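Local coordinates for protein predicted ATPase of the ABC class (Vibrio vulnificus, PDB 5D6A) that binds the ATP analogue AMP-PNP and probably hydrolyses ATP as a P-loop ATPase of the ABC class, at residues 125-130 / 539-544; 508-513 / 548-553; 96-101 / 131-136; 513-518 / 543-548. One frame throughout, in Å; residues are numbered along the deposited sequence.

Contact 1: 125-130 / 539-544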
loop_
_atom_site.group_PDB
_atom_site.type_symbol
_atom_site.label_atom_id
_atom_site.label_comp_id
_atom_site.label_asym_id
_atom_site.label_seq_id
_atom_site.Cartn_x
_atom_site.Cartn_y
_atom_site.Cartn_z
ATOM N N VAL A 125 14.711 -7.584 16.434
ATOM C CA VAL A 125 16.106 -7.345 16.751
ATOM C C VAL A 125 16.866 -7.548 15.446
ATOM O O VAL A 125 17.047 -8.678 14.993
ATOM C CB VAL A 125 16.620 -8.330 17.813
ATOM C CG1 VAL A 125 18.098 -8.085 18.099
ATOM C CG2 VAL A 125 15.787 -8.211 19.082
ATOM N N LEU A 126 17.300 -6.450 14.839
ATOM C CA LEU A 126 17.990 -6.510 13.560
ATOM C C LEU A 126 19.459 -6.149 13.673
ATOM O O LEU A 126 19.888 -5.529 14.644
ATOM C CB LEU A 126 17.316 -5.554 12.571
ATOM C CG LEU A 126 15.823 -5.774 12.309
ATOM C CD1 LEU A 126 15.275 -4.672 11.417
ATOM C CD2 LEU A 126 15.562 -7.140 11.694
ATOM N N ASP A 127 20.228 -6.556 12.669
ATOM C CA ASP A 127 21.643 -6.235 12.591
ATOM C C ASP A 127 21.666 -4.814 12.042
ATOM O O ASP A 127 21.688 -4.605 10.835
ATOM C CB ASP A 127 22.359 -7.232 11.671
ATOM C CG ASP A 127 23.862 -7.035 11.633
ATOM O OD1 ASP A 127 24.353 -5.986 12.093
ATOM O OD2 ASP A 127 24.555 -7.938 11.124
ATOM N N SER A 128 21.642 -3.845 12.954
ATOM C CA SER A 128 21.555 -2.426 12.611
ATOM C C SER A 128 22.831 -1.620 12.792
ATOM O O SER A 128 23.743 -2.030 13.505
ATOM C CB SER A 128 20.467 -1.795 13.474
ATOM O OG SER A 128 20.380 -0.401 13.258
ATOM N N THR A 129 22.863 -0.452 12.148
ATOM C CA THR A 129 24.001 0.468 12.235
ATOM C C THR A 129 23.821 1.503 13.343
ATOM O O THR A 129 24.711 2.319 13.578
ATOM C CB THR A 129 24.246 1.214 10.905
ATOM O OG1 THR A 129 23.078 1.961 10.537
ATOM C CG2 THR A 129 24.593 0.234 9.798
ATOM N N SER A 130 22.673 1.480 14.016
ATOM C CA SER A 130 22.432 2.419 15.110
ATOM C C SER A 130 23.433 2.160 16.239
ATOM O O SER A 130 23.830 3.082 16.947
ATOM C CB SER A 130 20.989 2.319 15.610
ATOM O OG SER A 130 20.673 0.994 15.990
ATOM N N ASP A 539 29.123 -10.061 6.755
ATOM C CA ASP A 539 29.434 -9.679 8.142
ATOM C C ASP A 539 29.935 -8.230 8.285
ATOM O O ASP A 539 29.536 -7.531 9.214
ATOM C CB ASP A 539 30.416 -10.681 8.768
ATOM C CG ASP A 539 30.391 -10.657 10.294
ATOM O OD1 ASP A 539 30.062 -9.608 10.887
ATOM O OD2 ASP A 539 30.707 -11.701 10.905
ATOM N N ALA A 540 30.808 -7.788 7.381
ATOM C CA ALA A 540 31.287 -6.400 7.398
ATOM C C ALA A 540 30.475 -5.569 6.390
ATOM O O ALA A 540 30.983 -4.622 5.791
ATOM C CB ALA A 540 32.771 -6.348 7.067
ATOM N N TRP A 541 29.203 -5.934 6.232
ATOM C CA TRP A 541 28.280 -5.295 5.290
ATOM C C TRP A 541 28.191 -3.767 5.366
ATOM O O TRP A 541 27.956 -3.105 4.353
ATOM C CB TRP A 541 26.875 -5.872 5.510
ATOM C CG TRP A 541 26.284 -5.522 6.849
ATOM C CD1 TRP A 541 26.568 -6.104 8.054
ATOM C CD2 TRP A 541 25.302 -4.514 7.114
ATOM N NE1 TRP A 541 25.824 -5.518 9.051
ATOM C CE2 TRP A 541 25.041 -4.538 8.502
ATOM C CE3 TRP A 541 24.619 -3.590 6.315
ATOM C CZ2 TRP A 541 24.129 -3.678 9.105
ATOM C CZ3 TRP A 541 23.711 -2.736 6.917
ATOM C CH2 TRP A 541 23.475 -2.786 8.298
ATOM N N PHE A 542 28.376 -3.216 6.560
ATOM C CA PHE A 542 28.242 -1.769 6.776
ATOM C C PHE A 542 29.463 -0.911 6.438
ATOM O O PHE A 542 29.320 0.300 6.265
ATOM C CB PHE A 542 27.838 -1.489 8.235
ATOM C CG PHE A 542 28.847 -1.953 9.248
ATOM C CD1 PHE A 542 29.940 -1.163 9.573
ATOM C CD2 PHE A 542 28.697 -3.178 9.887
ATOM C CE1 PHE A 542 30.869 -1.589 10.505
ATOM C CE2 PHE A 542 29.623 -3.610 10.818
ATOM C CZ PHE A 542 30.709 -2.814 11.129
ATOM N N GLN A 543 30.649 -1.512 6.343
ATOM C CA GLN A 543 31.866 -0.722 6.094
ATOM C C GLN A 543 31.867 0.017 4.757
ATOM O O GLN A 543 32.407 1.116 4.668
ATOM C CB GLN A 543 33.144 -1.570 6.228
ATOM C CG GLN A 543 33.352 -2.624 5.149
ATOM C CD GLN A 543 34.686 -3.346 5.278
ATOM O OE1 GLN A 543 35.504 -3.024 6.143
ATOM N NE2 GLN A 543 34.914 -4.325 4.409
ATOM N N ASN A 544 31.263 -0.573 3.728
ATOM C CA ASN A 544 31.230 0.060 2.401
ATOM C C ASN A 544 29.993 0.926 2.121
ATOM O O ASN A 544 29.800 1.396 0.996
ATOM C CB ASN A 544 31.422 -0.992 1.295
ATOM C CG ASN A 544 32.846 -1.527 1.234
ATOM O OD1 ASN A 544 33.733 -1.058 1.947
ATOM N ND2 ASN A 544 33.070 -2.503 0.366
#

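Contact 2: 508-513 / 548-553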
loop_
_atom_site.group_PDB
_atom_site.type_symbol
_atom_site.label_atom_id
_atom_site.label_comp_id
_atom_site.label_asym_id
_atom_site.label_seq_id
_atom_site.Cartn_x
_atom_site.Cartn_y
_atom_site.Cartn_z
ATOM N N GLU A 508 16.180 -1.371 6.485
ATOM C CA GLU A 508 16.655 -2.392 5.550
ATOM C C GLU A 508 16.361 -1.995 4.098
ATOM O O GLU A 508 17.073 -2.411 3.192
ATOM C CB GLU A 508 16.189 -3.826 5.915
ATOM C CG GLU A 508 14.719 -4.018 6.255
ATOM C CD GLU A 508 14.399 -5.426 6.752
ATOM O OE1 GLU A 508 15.172 -6.367 6.477
ATOM O OE2 GLU A 508 13.356 -5.596 7.414
ATOM N N VAL A 509 15.343 -1.162 3.887
ATOM C CA VAL A 509 15.031 -0.670 2.540
ATOM C C VAL A 509 16.154 0.287 2.119
ATOM O O VAL A 509 16.600 0.267 0.967
ATOM C CB VAL A 509 13.659 0.031 2.464
ATOM C CG1 VAL A 509 13.413 0.584 1.066
ATOM C CG2 VAL A 509 12.547 -0.933 2.841
ATOM N N ASN A 510 16.606 1.123 3.053
ATOM C CA ASN A 510 17.721 2.026 2.777
ATOM C C ASN A 510 18.962 1.206 2.479
ATOM O O ASN A 510 19.700 1.502 1.542
ATOM C CB ASN A 510 17.991 2.970 3.952
ATOM C CG ASN A 510 16.988 4.103 4.039
ATOM O OD1 ASN A 510 16.558 4.650 3.020
ATOM N ND2 ASN A 510 16.639 4.493 5.261
ATOM N N ALA A 511 19.174 0.162 3.274
ATOM C CA ALA A 511 20.321 -0.714 3.083
ATOM C C ALA A 511 20.268 -1.366 1.707
ATOM O O ALA A 511 21.299 -1.540 1.068
ATOM C CB ALA A 511 20.378 -1.770 4.174
ATOM N N ILE A 512 19.064 -1.720 1.255
ATOM C CA ILE A 512 18.892 -2.325 -0.066
ATOM C C ILE A 512 19.388 -1.345 -1.129
ATOM O O ILE A 512 20.099 -1.728 -2.059
ATOM C CB ILE A 512 17.421 -2.728 -0.333
ATOM C CG1 ILE A 512 17.045 -3.949 0.518
ATOM C CG2 ILE A 512 17.211 -3.078 -1.802
ATOM C CD1 ILE A 512 15.574 -4.311 0.488
ATOM N N GLY A 513 19.026 -0.076 -0.975
ATOM C CA GLY A 513 19.452 0.952 -1.914
ATOM C C GLY A 513 20.959 1.139 -1.908
ATOM O O GLY A 513 21.566 1.373 -2.958
ATOM N N HIS A 548 25.639 5.987 7.941
ATOM C CA HIS A 548 24.321 6.382 8.441
ATOM C C HIS A 548 23.929 5.497 9.620
ATOM O O HIS A 548 24.388 4.356 9.733
ATOM C CB HIS A 548 23.229 6.271 7.367
ATOM C CG HIS A 548 23.472 7.106 6.148
ATOM N ND1 HIS A 548 23.895 8.416 6.211
ATOM C CD2 HIS A 548 23.255 6.846 4.836
ATOM C CE1 HIS A 548 23.988 8.907 4.988
ATOM N NE2 HIS A 548 23.600 7.976 4.135
ATOM N N GLY A 549 23.063 6.022 10.483
ATOM C CA GLY A 549 22.592 5.283 11.652
ATOM C C GLY A 549 21.264 4.576 11.434
ATOM O O GLY A 549 20.787 3.863 12.317
ATOM N N ASP A 550 20.669 4.768 10.257
ATOM C CA ASP A 550 19.378 4.152 9.933
ATOM C C ASP A 550 19.499 3.119 8.806
ATOM O O ASP A 550 18.856 3.234 7.758
ATOM C CB ASP A 550 18.323 5.229 9.613
ATOM C CG ASP A 550 18.798 6.246 8.581
ATOM O OD1 ASP A 550 19.997 6.246 8.235
ATOM O OD2 ASP A 550 17.966 7.063 8.126
ATOM N N LEU A 551 20.333 2.111 9.052
ATOM C CA LEU A 551 20.557 1.010 8.119
ATOM C C LEU A 551 20.523 -0.325 8.874
ATOM O O LEU A 551 21.038 -0.430 9.992
ATOM C CB LEU A 551 21.911 1.163 7.424
ATOM C CG LEU A 551 22.130 2.385 6.528
ATOM C CD1 LEU A 551 23.587 2.468 6.102
ATOM C CD2 LEU A 551 21.215 2.344 5.313
ATOM N N ALA A 552 19.909 -1.334 8.256
ATOM C CA ALA A 552 19.804 -2.677 8.835
ATOM C C ALA A 552 20.111 -3.710 7.757
ATOM O O ALA A 552 19.624 -3.587 6.631
ATOM C CB ALA A 552 18.412 -2.899 9.396
ATOM N N LYS A 553 20.911 -4.725 8.093
ATOM C CA LYS A 553 21.279 -5.745 7.111
ATOM C C LYS A 553 20.051 -6.398 6.494
ATOM O O LYS A 553 19.246 -7.000 7.205
ATOM C CB LYS A 553 22.174 -6.838 7.707
ATOM C CG LYS A 553 22.480 -7.945 6.695
ATOM C CD LYS A 553 23.313 -9.093 7.243
ATOM C CE LYS A 553 24.729 -8.660 7.560
ATOM N NZ LYS A 553 25.607 -9.814 7.902
#

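Contact 3: 96-101 / 131-136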
loop_
_atom_site.group_PDB
_atom_site.type_symbol
_atom_site.label_atom_id
_atom_site.label_comp_id
_atom_site.label_asym_id
_atom_site.label_seq_id
_atom_site.Cartn_x
_atom_site.Cartn_y
_atom_site.Cartn_z
ATOM N N LEU A 96 24.424 -9.415 19.040
ATOM C CA LEU A 96 23.361 -8.799 18.253
ATOM C C LEU A 96 22.327 -8.181 19.195
ATOM O O LEU A 96 21.860 -7.063 18.976
ATOM C CB LEU A 96 22.701 -9.839 17.345
ATOM C CG LEU A 96 21.691 -9.348 16.310
ATOM C CD1 LEU A 96 22.354 -8.400 15.328
ATOM C CD2 LEU A 96 21.079 -10.528 15.569
ATOM N N GLY A 97 21.984 -8.914 20.248
ATOM C CA GLY A 97 21.023 -8.434 21.237
ATOM C C GLY A 97 21.601 -7.300 22.066
ATOM O O GLY A 97 20.914 -6.322 22.363
ATOM N N ALA A 98 22.870 -7.438 22.448
ATOM C CA ALA A 98 23.553 -6.416 23.230
ATOM C C ALA A 98 23.491 -5.076 22.502
ATOM O O ALA A 98 23.167 -4.052 23.096
ATOM C CB ALA A 98 24.997 -6.821 23.480
ATOM N N ARG A 99 23.793 -5.095 21.207
ATOM C CA ARG A 99 23.751 -3.888 20.376
ATOM C C ARG A 99 22.331 -3.320 20.317
ATOM O O ARG A 99 22.136 -2.102 20.323
ATOM C CB ARG A 99 24.236 -4.206 18.965
ATOM C CG ARG A 99 25.709 -4.565 18.865
ATOM C CD ARG A 99 25.986 -5.317 17.574
ATOM N NE ARG A 99 25.516 -4.579 16.405
ATOM C CZ ARG A 99 25.377 -5.097 15.187
ATOM N NH1 ARG A 99 25.652 -6.378 14.958
ATOM N NH2 ARG A 99 24.939 -4.332 14.195
ATOM N N ASP A 100 21.348 -4.216 20.248
ATOM C CA ASP A 100 19.946 -3.822 20.207
ATOM C C ASP A 100 19.538 -3.212 21.542
ATOM O O ASP A 100 18.897 -2.164 21.587
ATOM C CB ASP A 100 19.060 -5.035 19.921
ATOM C CG ASP A 100 17.585 -4.679 19.849
ATOM O OD1 ASP A 100 17.207 -3.865 18.982
ATOM O OD2 ASP A 100 16.798 -5.241 20.641
ATOM N N PHE A 101 19.917 -3.879 22.627
ATOM C CA PHE A 101 19.586 -3.424 23.973
ATOM C C PHE A 101 20.188 -2.045 24.248
ATOM O O PHE A 101 19.544 -1.194 24.862
ATOM C CB PHE A 101 20.071 -4.441 25.011
ATOM C CG PHE A 101 19.634 -4.132 26.418
ATOM C CD1 PHE A 101 18.425 -4.613 26.904
ATOM C CD2 PHE A 101 20.427 -3.364 27.255
ATOM C CE1 PHE A 101 18.020 -4.333 28.196
ATOM C CE2 PHE A 101 20.026 -3.079 28.546
ATOM C CZ PHE A 101 18.821 -3.564 29.018
ATOM N N VAL A 131 23.829 0.896 16.396
ATOM C CA VAL A 131 24.826 0.499 17.388
ATOM C C VAL A 131 25.701 -0.599 16.773
ATOM O O VAL A 131 25.212 -1.681 16.445
ATOM C CB VAL A 131 24.187 -0.013 18.692
ATOM C CG1 VAL A 131 25.264 -0.470 19.670
ATOM C CG2 VAL A 131 23.325 1.068 19.323
ATOM N N LEU A 132 26.991 -0.313 16.622
ATOM C CA LEU A 132 27.934 -1.254 16.025
ATOM C C LEU A 132 29.102 -1.589 16.945
ATOM O O LEU A 132 29.560 -0.735 17.705
ATOM C CB LEU A 132 28.511 -0.648 14.744
ATOM C CG LEU A 132 27.540 -0.368 13.601
ATOM C CD1 LEU A 132 28.222 0.452 12.517
ATOM C CD2 LEU A 132 26.991 -1.672 13.041
ATOM N N PHE A 133 29.573 -2.836 16.873
ATOM C CA PHE A 133 30.754 -3.262 17.630
ATOM C C PHE A 133 31.915 -3.471 16.673
ATOM O O PHE A 133 31.728 -3.860 15.523
ATOM C CB PHE A 133 30.560 -4.575 18.411
ATOM C CG PHE A 133 29.571 -4.503 19.544
ATOM C CD1 PHE A 133 29.412 -3.350 20.297
ATOM C CD2 PHE A 133 28.888 -5.644 19.936
ATOM C CE1 PHE A 133 28.520 -3.314 21.357
ATOM C CE2 PHE A 133 28.006 -5.617 21.004
ATOM C CZ PHE A 133 27.819 -4.450 21.713
ATOM N N THR A 134 33.117 -3.210 17.172
ATOM C CA THR A 134 34.349 -3.403 16.418
ATOM C C THR A 134 35.359 -3.954 17.412
ATOM O O THR A 134 35.003 -4.267 18.547
ATOM C CB THR A 134 34.875 -2.081 15.822
ATOM O OG1 THR A 134 35.269 -1.195 16.876
ATOM C CG2 THR A 134 33.809 -1.412 14.967
ATOM N N GLU A 135 36.611 -4.081 16.997
ATOM C CA GLU A 135 37.648 -4.552 17.907
ATOM C C GLU A 135 38.062 -3.405 18.830
ATOM O O GLU A 135 38.430 -3.632 19.984
ATOM C CB GLU A 135 38.859 -5.085 17.133
ATOM C CG GLU A 135 38.559 -6.308 16.270
ATOM C CD GLU A 135 38.125 -7.521 17.080
ATOM O OE1 GLU A 135 37.409 -8.382 16.519
ATOM O OE2 GLU A 135 38.487 -7.613 18.275
ATOM N N GLU A 136 37.969 -2.175 18.322
ATOM C CA GLU A 136 38.354 -0.991 19.085
ATOM C C GLU A 136 37.308 -0.618 20.132
ATOM O O GLU A 136 37.651 -0.339 21.279
ATOM C CB GLU A 136 38.590 0.216 18.163
ATOM C CG GLU A 136 39.674 0.043 17.105
ATOM C CD GLU A 136 39.280 -0.890 15.973
ATOM O OE1 GLU A 136 38.093 -1.274 15.883
ATOM O OE2 GLU A 136 40.164 -1.233 15.158
#

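Contact 4: 513-518 / 543-548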
loop_
_atom_site.group_PDB
_atom_site.type_symbol
_atom_site.label_atom_id
_atom_site.label_comp_id
_atom_site.label_asym_id
_atom_site.label_seq_id
_atom_site.Cartn_x
_atom_site.Cartn_y
_atom_site.Cartn_z
ATOM N N GLY A 513 19.026 -0.076 -0.975
ATOM C CA GLY A 513 19.452 0.952 -1.914
ATOM C C GLY A 513 20.959 1.139 -1.908
ATOM O O GLY A 513 21.566 1.373 -2.958
ATOM N N TRP A 514 21.576 1.036 -0.732
ATOM C CA TRP A 514 23.028 1.201 -0.647
ATOM C C TRP A 514 23.803 -0.034 -1.124
ATOM O O TRP A 514 25.003 0.048 -1.380
ATOM C CB TRP A 514 23.454 1.689 0.738
ATOM C CG TRP A 514 23.035 3.112 0.933
ATOM C CD1 TRP A 514 21.984 3.571 1.671
ATOM C CD2 TRP A 514 23.618 4.262 0.309
ATOM N NE1 TRP A 514 21.894 4.937 1.572
ATOM C CE2 TRP A 514 22.887 5.389 0.743
ATOM C CE3 TRP A 514 24.700 4.453 -0.563
ATOM C CZ2 TRP A 514 23.202 6.690 0.338
ATOM C CZ3 TRP A 514 25.013 5.746 -0.965
ATOM C CH2 TRP A 514 24.265 6.848 -0.515
ATOM N N VAL A 515 23.114 -1.166 -1.257
ATOM C CA VAL A 515 23.735 -2.365 -1.814
ATOM C C VAL A 515 23.775 -2.160 -3.319
ATOM O O VAL A 515 24.774 -2.450 -3.969
ATOM C CB VAL A 515 22.960 -3.649 -1.469
ATOM C CG1 VAL A 515 23.450 -4.820 -2.310
ATOM C CG2 VAL A 515 23.085 -3.958 0.015
ATOM N N TRP A 516 22.672 -1.646 -3.860
ATOM C CA TRP A 516 22.562 -1.329 -5.287
ATOM C C TRP A 516 23.686 -0.372 -5.664
ATOM O O TRP A 516 24.346 -0.545 -6.688
ATOM C CB TRP A 516 21.211 -0.662 -5.560
ATOM C CG TRP A 516 20.016 -1.577 -5.455
ATOM C CD1 TRP A 516 19.961 -2.808 -4.864
ATOM C CD2 TRP A 516 18.676 -1.260 -5.832
ATOM N NE1 TRP A 516 18.685 -3.309 -4.925
ATOM C CE2 TRP A 516 17.872 -2.372 -5.503
ATOM C CE3 TRP A 516 18.080 -0.153 -6.443
ATOM C CZ2 TRP A 516 16.506 -2.411 -5.765
ATOM C CZ3 TRP A 516 16.721 -0.191 -6.702
ATOM C CH2 TRP A 516 15.947 -1.315 -6.364
ATOM N N TYR A 517 23.902 0.629 -4.812
ATOM C CA TYR A 517 24.952 1.625 -5.018
ATOM C C TYR A 517 26.311 0.955 -5.192
ATOM O O TYR A 517 27.133 1.414 -5.978
ATOM C CB TYR A 517 24.987 2.615 -3.843
ATOM C CG TYR A 517 26.039 3.701 -3.967
ATOM C CD1 TYR A 517 25.793 4.855 -4.708
ATOM C CD2 TYR A 517 27.274 3.581 -3.334
ATOM C CE1 TYR A 517 26.748 5.852 -4.823
ATOM C CE2 TYR A 517 28.237 4.572 -3.442
ATOM C CZ TYR A 517 27.972 5.706 -4.189
ATOM O OH TYR A 517 28.926 6.692 -4.303
ATOM N N GLN A 518 26.537 -0.130 -4.456
ATOM C CA GLN A 518 27.803 -0.862 -4.540
ATOM C C GLN A 518 27.875 -1.709 -5.803
ATOM O O GLN A 518 28.943 -1.836 -6.405
ATOM C CB GLN A 518 28.021 -1.733 -3.300
ATOM C CG GLN A 518 28.204 -0.928 -2.024
ATOM C CD GLN A 518 28.473 -1.795 -0.814
ATOM O OE1 GLN A 518 28.774 -2.983 -0.936
ATOM N NE2 GLN A 518 28.377 -1.199 0.368
ATOM N N GLN A 543 30.649 -1.512 6.343
ATOM C CA GLN A 543 31.866 -0.722 6.094
ATOM C C GLN A 543 31.867 0.017 4.757
ATOM O O GLN A 543 32.407 1.116 4.668
ATOM C CB GLN A 543 33.144 -1.570 6.228
ATOM C CG GLN A 543 33.352 -2.624 5.149
ATOM C CD GLN A 543 34.686 -3.346 5.278
ATOM O OE1 GLN A 543 35.504 -3.024 6.143
ATOM N NE2 GLN A 543 34.914 -4.325 4.409
ATOM N N ASN A 544 31.263 -0.573 3.728
ATOM C CA ASN A 544 31.230 0.060 2.401
ATOM C C ASN A 544 29.993 0.926 2.121
ATOM O O ASN A 544 29.800 1.396 0.996
ATOM C CB ASN A 544 31.422 -0.992 1.295
ATOM C CG ASN A 544 32.846 -1.527 1.234
ATOM O OD1 ASN A 544 33.733 -1.058 1.947
ATOM N ND2 ASN A 544 33.070 -2.503 0.366
HETATM N N MSE A 545 29.167 1.146 3.140
HETATM C CA MSE A 545 27.982 1.986 3.007
HETATM C C MSE A 545 28.258 3.282 3.705
HETATM O O MSE A 545 29.141 3.342 4.563
HETATM C CB MSE A 545 26.791 1.344 3.702
HETATM C CG MSE A 545 26.436 0.004 3.080
HETATM SE SE MSE A 545 24.746 -0.652 3.850
HETATM C CE MSE A 545 24.501 -2.147 2.595
ATOM N N PRO A 546 27.519 4.352 3.352
ATOM C CA PRO A 546 27.734 5.607 4.069
ATOM C C PRO A 546 27.528 5.380 5.560
ATOM O O PRO A 546 26.776 4.486 5.948
ATOM C CB PRO A 546 26.650 6.532 3.512
ATOM C CG PRO A 546 26.305 5.970 2.182
ATOM C CD PRO A 546 26.510 4.487 2.284
ATOM N N GLN A 547 28.178 6.184 6.387
ATOM C CA GLN A 547 28.077 6.012 7.832
ATOM C C GLN A 547 26.759 6.539 8.416
ATOM O O GLN A 547 26.759 7.416 9.279
ATOM C CB GLN A 547 29.301 6.641 8.511
ATOM C CG GLN A 547 30.598 5.944 8.114
ATOM C CD GLN A 547 31.843 6.591 8.691
ATOM O OE1 GLN A 547 31.848 7.776 9.021
ATOM N NE2 GLN A 547 32.918 5.814 8.791
ATOM N N HIS A 548 25.639 5.987 7.941
ATOM C CA HIS A 548 24.321 6.382 8.441
ATOM C C HIS A 548 23.929 5.497 9.620
ATOM O O HIS A 548 24.388 4.356 9.733
ATOM C CB HIS A 548 23.229 6.271 7.367
ATOM C CG HIS A 548 23.472 7.106 6.148
ATOM N ND1 HIS A 548 23.895 8.416 6.211
ATOM C CD2 HIS A 548 23.255 6.846 4.836
ATOM C CE1 HIS A 548 23.988 8.907 4.988
ATOM N NE2 HIS A 548 23.600 7.976 4.135
#

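Contact 1: 125-130 / 539-544
Trp541 meets Asp127 and Thr129 along the NE1 to CH2 side of its indole. NE1 donates a weak hydrogen bond to Asp127 OD1, 3.4 Å long and bent to 142° at the hydrogen, while the carboxylate stands nearly upright to the indole, with 84° between the planes of Asp127 and Trp541. Farther round the ring, CZ2 comes 3.1 Å from the backbone O of Asp127, and CH2 meets the methyl CG2 of Thr129 at 3.6 Å. The same methyl reaches Phe542 CB at 4.0 Å, so Thr129 touches two consecutive aromatic residues. With CG2 placed beside the backbone N and OG1 between N and the carbonyl carbon (chi1 59°), Thr129 presents carbon to the indole, and its hydroxyl lies within bonding distance of the carbonyls of His548 and Leu551. Asp127 OD1 has a stronger partner in Arg99, with which it forms a salt bridge. The two aromatic residues sit in a type I turn, Ala540 to Gln543, and Ser128 OG closes an ST turn by accepting from Ser130 N. The loop between strands 124-125 and 131-133, in the N-terminal region, thereby meets the C-terminal loop between helices 529-536 and 556-564, with helix 92-109 alongside Asp127.

Contact 2: 508-513 / 548-553
Asn510 and Ala511 face the loop residues Asp550 to Ala552, which pass the opening turns of helix 506-519; the loop joins helices 529-536 and 556-564 in the C-terminal region. Asn510 divides its side chain between two neighbours: CB packs on Leu551 CD2 at 3.6 Å, and the amide end lies obliquely across Asp550, its plane turned 53° from the carboxylate. ND2 is 3.6 Å from Asp550 O and 4.1 Å from Asp550 OD2, near both without a clear bond to either. Leu551, with CG beside the backbone N (chi1 -63°), sends its branch CD2 toward the helix, where it also comes within 3.6 Å of Ala511 N. The Ala552 carbonyl projects into the helix surface between Glu508 and Ala511: its O receives a CA-H...O contact from Glu508 CA at 3.4 Å and lies close to the Ala511 methyl. Ala552 CB, in turn, is 4.2 Å from Glu508 CB. Glu508 OE2 accepts from the backbone N of Glu504 and Ser505, just ahead of the helix. The Asp550 carboxylate forms salt bridges with Arg72 and Arg143 of the N-terminal region. The loop is therefore applied to its helix by methyl, methylene and C-H...O contacts, while the carboxylates of Glu508 and Asp550 find their strong partners elsewhere, consistent with an interface that rests more on close fit than on directional polar bonds.

Contact 3: 96-101 / 131-136
Arg99 reaches from helix 92-109 across Phe133 to the carbonyl of Val131. Its CG stands over one face of the Phe133 ring, 3.5 Å from the centroid and somewhat off centre, in a CH-pi contact. Beyond that point the chain is bent, with chi3 at 54°, which brings NE round to Val131 O. The resulting hydrogen bond is 2.9 Å long and nearly straight, 165° at the hydrogen, and the oxygen lies close to the guanidinium plane at its edge. NH2, farther out, passes 3.6 Å from Leu132 CD2 and is engaged by Ser128 O and the carboxylate of Asp127, so the guanidinium is fixed from several directions. Segment 96-101 and strand 131-133 run roughly antiparallel, at 142° with their axes 7.9 Å apart: helix 92-109 lies against strand 131-133, which is paired antiparallel with strand 137-144 in the sheet of the N-terminal region. Val131 points its side chain at the helix; CG1 packs 3.9 Å from Arg99 CB, and CB lies 3.4 Å from Arg99 O. Phe133, its CG beside the backbone N, swings the ring back to the helix, where its rim meets the Ala98 methyl at 4.1 Å from CE2. Trp79 meets the same ring obliquely, and Leu87, Gln95 and Ile102 also touch the Phe133 side chain.

Contact 4: 513-518 / 543-548
Trp514 leans out from helix 506-519 onto Met545, Pro546 and His548, in the loop between helices 529-536 and 556-564 of the C-terminal region. Its CB meets the selenium of Met545, a selenomethionine, at 4.1 Å. With CG beside the backbone N (chi1 -71°), the indole extends toward the loop, a face to Pro546: CD2 and CE3 rest against Pro546 CD, CE3 at 3.4 Å, while CZ3 and CH2 farther out meet Pro546 CG. That CG sits almost on the normal of the six-membered ring, 3.3 Å from its centroid, a CH-pi contact over the face. On the pyrrole side NE1 comes 4.0 Å from His548 CD2. There the His548 imidazole turns its edge to the Trp514 indole in an offset edge-to-face pair, planes at 61°. Pro546 CB in turn covers a face of the imidazole. Tyr517, one turn along the helix, offers a ring face to the indole edge at CZ3. Beside this aromatic group the Met545 chain runs extended to CE, which packs 3.5 Å from Val515 CG2. Gln518, also extended, crosses Asn544 at about a right angle, bringing NE2 within 3.0 Å of Asn544 O and beside Met545 CG. The contact thus probably depends chiefly on dispersion and C-H...pi attraction; Pro546 CD, bonded to the proline nitrogen, is probably a slightly polarised C-H donor suited to an electron-rich indole face.

Contacts 2 and 4 use successive turns of helix 506-519 and share Gly513 and His548; their centres are 8 Å apart, and Leu551 CD2 of contact 2 packs 3.9 Å from Trp514 CD1 of contact 4. Contact 1 joins this C-terminal unit to the N-terminal region: Thr129 N lies 2.8 Å from Leu551 O, a probable hydrogen bond to contact 2. Toward contact 3 the link runs through Arg99 NH2, 2.7 Å from Ser128 O and also salt-bridged to Asp127. Contact 3 itself touches neither contact 2 nor contact 4, whose nearest atoms are each about 6 Å away. The AMP-PNP pocket is built from residues between 217 and 428, outside all four contacts.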